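Local atomic coordinates of lymphotactin (PDB entry 2NYZ), a protein that probably acts as a secreted chemokine that attracts lymphocytes, but not monocytes or neutrophils, by binding chemokine receptors. Residues 33-41 against 49-60. Numbering follows the deposited sequence.
Sequences SLRAVIFIT and ADPQATWVRDVV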
# COMPACT_ATOMS: atom_id res chain seq x y z
N SER D 33 -29.15 19.27 10.18
CA SER D 33 -28.57 19.42 8.85
C SER D 33 -28.55 18.05 8.16
O SER D 33 -28.44 17.94 6.93
CB SER D 33 -27.15 19.98 8.96
OG SER D 33 -26.40 19.29 9.94
N LEU D 34 -28.66 17.01 8.97
CA LEU D 34 -28.68 15.64 8.50
C LEU D 34 -29.84 14.97 9.21
O LEU D 34 -29.66 14.32 10.25
CB LEU D 34 -27.37 14.93 8.86
CG LEU D 34 -27.27 13.45 8.50
CD1 LEU D 34 -27.38 13.28 7.00
CD2 LEU D 34 -25.95 12.89 9.00
N ARG D 35 -31.03 15.14 8.66
CA ARG D 35 -32.23 14.55 9.24
C ARG D 35 -32.08 13.04 9.19
O ARG D 35 -31.51 12.50 8.24
CB ARG D 35 -33.48 14.98 8.48
CG ARG D 35 -34.77 14.65 9.20
CD ARG D 35 -35.99 14.93 8.35
NE ARG D 35 -36.14 13.94 7.28
CZ ARG D 35 -37.26 13.26 7.05
NH1 ARG D 35 -38.34 13.46 7.81
NH2 ARG D 35 -37.30 12.38 6.06
N ALA D 36 -32.60 12.36 10.20
CA ALA D 36 -32.50 10.91 10.23
C ALA D 36 -33.45 10.25 11.20
O ALA D 36 -33.99 10.88 12.10
CB ALA D 36 -31.08 10.50 10.55
N VAL D 37 -33.63 8.96 10.98
CA VAL D 37 -34.47 8.13 11.82
C VAL D 37 -33.53 7.47 12.81
O VAL D 37 -32.59 6.79 12.41
CB VAL D 37 -35.16 7.03 11.00
CG1 VAL D 37 -35.92 6.10 11.93
CG2 VAL D 37 -36.08 7.65 9.97
N ILE D 38 -33.78 7.67 14.09
CA ILE D 38 -32.92 7.05 15.09
C ILE D 38 -33.63 5.87 15.72
O ILE D 38 -34.53 6.04 16.55
CB ILE D 38 -32.55 8.04 16.22
CG1 ILE D 38 -31.97 9.33 15.63
CG2 ILE D 38 -31.50 7.40 17.12
CD1 ILE D 38 -31.73 10.42 16.67
N PHE D 39 -33.25 4.66 15.31
CA PHE D 39 -33.86 3.47 15.88
C PHE D 39 -33.22 3.18 17.23
O PHE D 39 -32.03 3.46 17.45
CB PHE D 39 -33.65 2.27 14.95
CG PHE D 39 -34.38 2.38 13.65
CD1 PHE D 39 -35.77 2.39 13.61
CD2 PHE D 39 -33.68 2.44 12.45
CE1 PHE D 39 -36.45 2.46 12.40
CE2 PHE D 39 -34.35 2.51 11.24
CZ PHE D 39 -35.73 2.52 11.21
N ILE D 40 -34.00 2.64 18.16
CA ILE D 40 -33.48 2.29 19.47
C ILE D 40 -33.68 0.79 19.62
O ILE D 40 -34.79 0.35 19.88
CB ILE D 40 -34.24 3.02 20.58
CG1 ILE D 40 -34.09 4.53 20.40
CG2 ILE D 40 -33.71 2.58 21.93
CD1 ILE D 40 -34.83 5.37 21.44
N THR D 41 -32.62 0.01 19.46
CA THR D 41 -32.72 -1.44 19.56
C THR D 41 -33.31 -1.83 20.91
O THR D 41 -33.29 -1.05 21.87
CB THR D 41 -31.35 -2.12 19.41
OG1 THR D 41 -30.61 -2.00 20.62
CG2 THR D 41 -30.57 -1.49 18.26
N ALA D 49 -30.55 6.07 10.76
CA ALA D 49 -30.81 5.50 9.45
C ALA D 49 -31.37 6.57 8.52
O ALA D 49 -31.88 7.59 8.97
CB ALA D 49 -31.79 4.35 9.57
N ASP D 50 -31.26 6.31 7.22
CA ASP D 50 -31.78 7.22 6.21
C ASP D 50 -33.32 7.14 6.23
O ASP D 50 -33.89 6.06 6.07
CB ASP D 50 -31.25 6.79 4.83
CG ASP D 50 -31.73 7.70 3.72
OD1 ASP D 50 -31.54 7.33 2.54
OD2 ASP D 50 -32.29 8.77 4.03
N PRO D 51 -34.00 8.28 6.43
CA PRO D 51 -35.47 8.27 6.45
C PRO D 51 -36.03 8.05 5.05
O PRO D 51 -37.22 7.81 4.87
CB PRO D 51 -35.82 9.66 6.99
CG PRO D 51 -34.57 10.10 7.71
CD PRO D 51 -33.48 9.60 6.80
N GLN D 52 -35.14 8.14 4.06
CA GLN D 52 -35.48 7.95 2.66
C GLN D 52 -35.25 6.51 2.21
O GLN D 52 -35.74 6.10 1.16
CB GLN D 52 -34.63 8.87 1.78
CG GLN D 52 -34.89 10.35 1.99
CD GLN D 52 -36.27 10.76 1.54
OE1 GLN D 52 -37.27 10.34 2.12
NE2 GLN D 52 -36.34 11.58 0.50
N ALA D 53 -34.50 5.75 3.00
CA ALA D 53 -34.21 4.36 2.67
C ALA D 53 -35.49 3.52 2.73
O ALA D 53 -36.25 3.60 3.69
CB ALA D 53 -33.18 3.81 3.64
N THR D 54 -35.70 2.71 1.70
CA THR D 54 -36.89 1.88 1.65
C THR D 54 -37.02 1.00 2.88
O THR D 54 -38.07 1.00 3.53
CB THR D 54 -36.91 0.98 0.40
OG1 THR D 54 -37.01 1.80 -0.78
CG2 THR D 54 -38.10 0.04 0.45
N TRP D 55 -35.97 0.26 3.23
CA TRP D 55 -36.04 -0.62 4.40
C TRP D 55 -36.40 0.14 5.68
O TRP D 55 -37.08 -0.40 6.54
CB TRP D 55 -34.73 -1.41 4.59
CG TRP D 55 -33.54 -0.60 5.03
CD1 TRP D 55 -32.61 0.02 4.24
CD2 TRP D 55 -33.16 -0.30 6.38
NE1 TRP D 55 -31.69 0.68 5.01
CE2 TRP D 55 -32.00 0.50 6.33
CE3 TRP D 55 -33.70 -0.63 7.64
CZ2 TRP D 55 -31.37 0.98 7.48
CZ3 TRP D 55 -33.07 -0.16 8.78
CH2 TRP D 55 -31.91 0.64 8.69
N VAL D 56 -35.93 1.38 5.80
CA VAL D 56 -36.22 2.18 6.99
C VAL D 56 -37.71 2.49 6.99
O VAL D 56 -38.41 2.24 7.97
CB VAL D 56 -35.43 3.50 6.99
CG1 VAL D 56 -35.85 4.36 8.18
CG2 VAL D 56 -33.95 3.21 7.06
N ARG D 57 -38.17 3.03 5.86
CA ARG D 57 -39.58 3.38 5.69
C ARG D 57 -40.45 2.18 6.05
O ARG D 57 -41.45 2.31 6.76
CB ARG D 57 -39.82 3.80 4.25
CG ARG D 57 -41.22 4.31 3.98
CD ARG D 57 -41.43 4.59 2.51
NE ARG D 57 -40.29 5.29 1.95
CZ ARG D 57 -40.39 6.27 1.05
NH1 ARG D 57 -41.58 6.66 0.63
NH2 ARG D 57 -39.29 6.86 0.59
N ASP D 58 -40.06 1.02 5.54
CA ASP D 58 -40.77 -0.23 5.79
C ASP D 58 -40.91 -0.51 7.28
O ASP D 58 -41.98 -0.94 7.75
CB ASP D 58 -40.03 -1.40 5.12
CG ASP D 58 -40.19 -1.41 3.60
OD1 ASP D 58 -40.40 -0.32 3.01
OD2 ASP D 58 -40.08 -2.50 3.00
N VAL D 59 -39.83 -0.28 8.03
CA VAL D 59 -39.79 -0.50 9.47
C VAL D 59 -40.60 0.55 10.22
O VAL D 59 -41.37 0.23 11.13
CB VAL D 59 -38.34 -0.46 9.99
CG1 VAL D 59 -38.32 -0.62 11.50
CG2 VAL D 59 -37.53 -1.56 9.32
N VAL D 60 -40.42 1.81 9.83
CA VAL D 60 -41.15 2.91 10.45
C VAL D 60 -42.64 2.63 10.35
O VAL D 60 -43.40 2.89 11.28
CB VAL D 60 -40.81 4.23 9.75
CG1 VAL D 60 -41.68 5.35 10.29
CG2 VAL D 60 -39.35 4.56 9.96
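Phe-39 drives its ring between strand and helix, and the residues gathered round it are a compact example of how a small sheet acquires a hydrophobic core. Phe-39 CZ meets Val-56 CG1 at 3.5 Å, while Phe-39 CE1 lies against Val-59 CG1, 3.7 Å away. On the CE2 side the ring touches Ala-49 CB and the six-membered ring of Trp-55; the two aromatic planes are inclined at 35° with centroids 5.9 Å apart, an oblique pairing. With CG anti to its carbonyl carbon, Phe-39 extends toward the helix, and Val-37 CG1 of its own strand covers part of one ring face near the rim.

Val-37 continues this apolar layer. Val-37 CG2 meets Val-56 CG1 tip to tip at 3.8 Å; the Val-37 and Pro-51 side chains run past each other in opposite directions, with CG2 of Val-37 3.6 Å from CB of Pro-51. The proline ring also rests on the backbone at Ala-36, and Arg-35, bent at chi3, runs obliquely to it and brings NH2 against Pro-51 CB, while NH1 forms a salt bridge with Glu-31.

What sets the register is the backbone: Val-37 and Ala-49 form an antiparallel hydrogen-bonded pair. Val-37 N donates to Ala-49 O at 3.0 Å, nearly straight at 166°, whereas the return bond from Ala-49 N to Val-37 O is more bent. Immediately beyond, an Asx turn, in which Gln-52 N donates to Asp-50 OD2 from above the carboxylate plane, lies within a type I turn from Asp-50 to Ala-53 and redirects the chain into the helix. Farther out, Val-47 and Ile-24 of the flanking strands also touch Phe-39. A three-stranded antiparallel sheet with the C-terminal helix packed across one face, at 59° to the central strand here, is the hallmark of the chemokine fold.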